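Local coordinates for vascular protein tyrosine phosphatase 1 (Rattus norvegicus, PDB 3I36) that probably removes phosphate from phosphotyrosine in proteins, this chain being the catalytic domain of a receptor-type tyrosine phosphatase, at residues Lys37-Ala40 / Asp41-Gly45; Asp229-Lys232 / Gln233-Pro236. All coordinates share one frame; numbering follows the deposited sequence.

Contact 1. Residues Lys37-Ala40 / Asp41-Gly45; sequences KQQA and DSNCG
The carbonyl oxygen of A40 is gripped from two directions: by the backbone N of C44 and by water 1. It sits at a kink within helix 28-53, where the helical bonding of the D41 and S42 amides is interrupted. A40 has an extended psi. D41, S42 and N43 then all take positive phi values, in the left-handed region, before C44 and G45 return to right-handed helical angles. The chain bends sharply, but two i-to-i+4 bonds still cross the bend.

The bond from C44 N to A40 O is 3.0 Å long. It lies close to the carbonyl direction, with a C=O...N angle of 158°. The bond from N43 N to Q39 O, at 2.9 Å, comes instead from above the carbonyl plane. Next to it, N43 CA makes a CH...O contact of 3.3 Å with Q38 O.

Water 1 bridges the kink. The water O accepts from G45 N at 2.9 Å. The water O lies 2.6 Å from A40 O and 2.7 Å from K37 O, donating to both. The water thus joins the two arms of the kink at a point where no direct bond links these three groups. A backbone bond between Q38 and F46 adds a further tie between the arms.

Elsewhere at the kink, the side chains of Q39 and N43 run alongside each other in the same direction. Their amide planes are nearly coplanar. The CG of N43 stands beside its own backbone N (chi1 -68°), which turns the amide back along Q39. Where the two amide-bearing chains meet, N43 OD1 rests 3.3 Å from Q39 CG.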
loop_
_atom_site.group_PDB
_atom_site.type_symbol
_atom_site.label_atom_id
_atom_site.label_comp_id
_atom_site.label_asym_id
_atom_site.label_seq_id
_atom_site.Cartn_x
_atom_site.Cartn_y
_atom_site.Cartn_z
ATOM N N LYS A 37 1.750 -18.888 -21.147
ATOM C CA LYS A 37 1.905 -20.200 -20.546
ATOM C C LYS A 37 1.127 -20.278 -19.235
ATOM O O LYS A 37 0.409 -21.243 -18.975
ATOM C CB LYS A 37 3.382 -20.461 -20.288
ATOM C CG LYS A 37 3.714 -21.841 -19.783
ATOM C CD LYS A 37 5.217 -21.964 -19.575
ATOM C CE LYS A 37 5.974 -21.567 -20.832
ATOM N NZ LYS A 37 7.425 -21.336 -20.559
ATOM N N GLN A 38 1.277 -19.245 -18.415
ATOM C CA GLN A 38 0.691 -19.221 -17.086
ATOM C C GLN A 38 -0.799 -18.951 -17.149
ATOM O O GLN A 38 -1.537 -19.235 -16.204
ATOM C CB GLN A 38 1.370 -18.139 -16.246
ATOM C CG GLN A 38 2.822 -18.450 -15.916
ATOM C CD GLN A 38 2.988 -19.827 -15.289
ATOM O OE1 GLN A 38 3.162 -19.949 -14.078
ATOM N NE2 GLN A 38 2.917 -20.871 -16.112
ATOM N N GLN A 39 -1.230 -18.391 -18.269
ATOM C CA GLN A 39 -2.627 -18.051 -18.475
ATOM C C GLN A 39 -3.412 -19.265 -18.980
ATOM O O GLN A 39 -4.639 -19.313 -18.877
ATOM C CB GLN A 39 -2.718 -16.903 -19.478
ATOM C CG GLN A 39 -4.085 -16.297 -19.629
ATOM C CD GLN A 39 -4.094 -15.187 -20.664
ATOM O OE1 GLN A 39 -3.515 -15.324 -21.740
ATOM N NE2 GLN A 39 -4.751 -14.081 -20.341
ATOM N N ALA A 40 -2.699 -20.246 -19.514
ATOM C CA ALA A 40 -3.332 -21.436 -20.067
ATOM C C ALA A 40 -4.142 -22.158 -18.995
ATOM O O ALA A 40 -3.813 -22.100 -17.807
ATOM C CB ALA A 40 -2.292 -22.366 -20.648
ATOM N N ASP A 41 -5.197 -22.839 -19.427
ATOM C CA ASP A 41 -6.054 -23.610 -18.523
ATOM C C ASP A 41 -6.562 -22.748 -17.380
ATOM O O ASP A 41 -6.350 -23.054 -16.197
ATOM C CB ASP A 41 -5.329 -24.853 -18.001
ATOM C CG ASP A 41 -5.044 -25.866 -19.107
ATOM O OD1 ASP A 41 -5.472 -25.616 -20.255
ATOM O OD2 ASP A 41 -4.381 -26.884 -18.824
ATOM N N SER A 42 -7.198 -21.643 -17.744
ATOM C CA SER A 42 -7.850 -20.805 -16.759
ATOM C C SER A 42 -6.845 -20.278 -15.725
ATOM O O SER A 42 -7.088 -20.340 -14.519
ATOM C CB SER A 42 -8.947 -21.617 -16.063
ATOM O OG SER A 42 -9.805 -20.799 -15.293
ATOM N N ASN A 43 -5.720 -19.758 -16.211
ATOM C CA ASN A 43 -4.696 -19.180 -15.346
ATOM C C ASN A 43 -4.102 -20.200 -14.401
ATOM O O ASN A 43 -3.732 -19.873 -13.278
ATOM C CB ASN A 43 -5.258 -17.994 -14.553
ATOM C CG ASN A 43 -5.591 -16.818 -15.445
ATOM O OD1 ASN A 43 -4.964 -16.626 -16.487
ATOM N ND2 ASN A 43 -6.587 -16.036 -15.056
ATOM N N CYS A 44 -4.010 -21.441 -14.864
ATOM C CA CYS A 44 -3.538 -22.520 -14.018
ATOM C C CYS A 44 -2.182 -22.194 -13.418
ATOM O O CYS A 44 -1.978 -22.342 -12.214
ATOM C CB CYS A 44 -3.440 -23.820 -14.806
ATOM S SG CYS A 44 -2.996 -25.222 -13.764
ATOM N N GLY A 45 -1.257 -21.763 -14.271
ATOM C CA GLY A 45 0.097 -21.478 -13.852
ATOM C C GLY A 45 0.133 -20.341 -12.849
ATOM O O GLY A 45 0.844 -20.410 -11.847
HETATM O O HOH W 1 -1.295 -22.262 -17.171
#

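Contact 2. Residues Asp229-Lys232 / Gln233-Pro236; sequences DYMK and QIPP
Y230 and I234 make the tight part of this contact, at a type I beta turn, M231 to I234, at the C-terminal end of helix 218-231. I234 CD1 lies 3.5 Å from Y230 CZ, reaching the ring obliquely. Y230 CG is anti to its own N (chi1 175°), which carries the ring out beside the isoleucine. The bent chain of M231 also reaches I234, with M231 SD 4.0 Å from I234 CG1.

I234 N donates to M231 O at 3.1 Å and closes the turn. One residue earlier, Q233 N donates to Y230 O at 2.8 Å. Both donors stand above the carbonyl planes.

The Y230 hydroxyl bonds to Y138 O, and the Y230 side chain also touches P199 and R201 of strand 196-205. With an alanine at this position, I234 CD1 would probably lose the ring it packs on, and Y138 O its hydroxyl partner.

The solvent side is looser. K232 and D229 are exposed there. The extended chain of Q233 crosses the Y230 side chain at about a right angle, and Q233 OE1 comes no nearer to the ring than 4.1 Å, at Y230 CD1.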
loop_
_atom_site.group_PDB
_atom_site.type_symbol
_atom_site.label_atom_id
_atom_site.label_comp_id
_atom_site.label_asym_id
_atom_site.label_seq_id
_atom_site.Cartn_x
_atom_site.Cartn_y
_atom_site.Cartn_z
ATOM N N ASP A 229 6.360 10.402 -9.564
ATOM C CA ASP A 229 6.781 11.725 -9.983
ATOM C C ASP A 229 6.931 12.621 -8.762
ATOM O O ASP A 229 7.926 13.339 -8.600
ATOM C CB ASP A 229 5.766 12.317 -10.947
ATOM C CG ASP A 229 6.256 13.606 -11.567
ATOM O OD1 ASP A 229 7.197 13.547 -12.385
ATOM O OD2 ASP A 229 5.708 14.668 -11.222
ATOM N N TYR A 230 5.933 12.571 -7.892
ATOM C CA TYR A 230 5.976 13.337 -6.660
ATOM C C TYR A 230 7.094 12.863 -5.736
ATOM O O TYR A 230 7.812 13.677 -5.166
ATOM C CB TYR A 230 4.633 13.250 -5.943
ATOM C CG TYR A 230 4.602 13.916 -4.593
ATOM C CD1 TYR A 230 4.503 15.297 -4.479
ATOM C CD2 TYR A 230 4.617 13.157 -3.427
ATOM C CE1 TYR A 230 4.454 15.907 -3.234
ATOM C CE2 TYR A 230 4.564 13.755 -2.183
ATOM C CZ TYR A 230 4.483 15.124 -2.091
ATOM O OH TYR A 230 4.433 15.709 -0.843
ATOM N N MET A 231 7.234 11.548 -5.587
ATOM C CA MET A 231 8.254 10.991 -4.697
ATOM C C MET A 231 9.656 11.456 -5.048
ATOM O O MET A 231 10.543 11.435 -4.204
ATOM C CB MET A 231 8.184 9.465 -4.688
ATOM C CG MET A 231 6.954 8.948 -3.976
ATOM S SD MET A 231 6.814 9.629 -2.310
ATOM C CE MET A 231 8.264 8.950 -1.521
ATOM N N LYS A 232 9.866 11.855 -6.297
ATOM C CA LYS A 232 11.188 12.332 -6.706
ATOM C C LYS A 232 11.546 13.623 -5.973
ATOM O O LYS A 232 12.713 14.006 -5.887
ATOM C CB LYS A 232 11.224 12.550 -8.212
ATOM C CG LYS A 232 11.217 11.262 -9.023
ATOM C CD LYS A 232 11.192 11.601 -10.504
ATOM C CE LYS A 232 11.200 10.353 -11.370
ATOM N NZ LYS A 232 11.035 10.756 -12.795
ATOM N N GLN A 233 10.529 14.272 -5.424
ATOM C CA GLN A 233 10.688 15.576 -4.791
ATOM C C GLN A 233 10.854 15.453 -3.287
ATOM O O GLN A 233 11.046 16.441 -2.598
ATOM C CB GLN A 233 9.447 16.414 -5.070
ATOM C CG GLN A 233 9.160 16.538 -6.554
ATOM C CD GLN A 233 7.897 17.319 -6.831
ATOM O OE1 GLN A 233 7.334 17.940 -5.934
ATOM N NE2 GLN A 233 7.435 17.282 -8.072
ATOM N N ILE A 234 10.787 14.220 -2.798
ATOM C CA ILE A 234 10.630 13.944 -1.389
ATOM C C ILE A 234 11.977 13.587 -0.766
ATOM O O ILE A 234 12.836 13.024 -1.437
ATOM C CB ILE A 234 9.600 12.810 -1.231
ATOM C CG1 ILE A 234 8.240 13.277 -1.764
ATOM C CG2 ILE A 234 9.490 12.338 0.199
ATOM C CD1 ILE A 234 7.804 14.625 -1.237
ATOM N N PRO A 235 12.176 13.926 0.519
ATOM C CA PRO A 235 13.472 13.600 1.124
ATOM C C PRO A 235 13.665 12.096 1.213
ATOM O O PRO A 235 12.708 11.334 0.998
ATOM C CB PRO A 235 13.354 14.160 2.542
ATOM C CG PRO A 235 12.183 15.056 2.541
ATOM C CD PRO A 235 11.262 14.568 1.479
ATOM N N PRO A 236 14.885 11.672 1.568
ATOM C CA PRO A 236 15.205 10.249 1.723
ATOM C C PRO A 236 14.504 9.645 2.923
ATOM O O PRO A 236 14.073 10.359 3.831
ATOM C CB PRO A 236 16.723 10.246 1.981
ATOM C CG PRO A 236 17.206 11.614 1.557
ATOM C CD PRO A 236 16.053 12.535 1.813
#

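How the contacts relate
The chain meets contact 1 first, within helix 28-53, and contact 2 much later, where helix 218-231 runs into the loop before strand 240-243. Each contact joins neighbouring residues, so each closes only a short local turn. They follow in series and neither nest nor cross. Contact 1 ties together the two arms of a kinked helix, its centre about 27 Å from the centre of the chain. At contact 2, residues of the helix end also touch strands 139-142 and 196-205 of the mixed sheet. The contact centres are about 38 Å apart and their nearest atoms about 29 Å apart. Both lie at the surface, away from the active site.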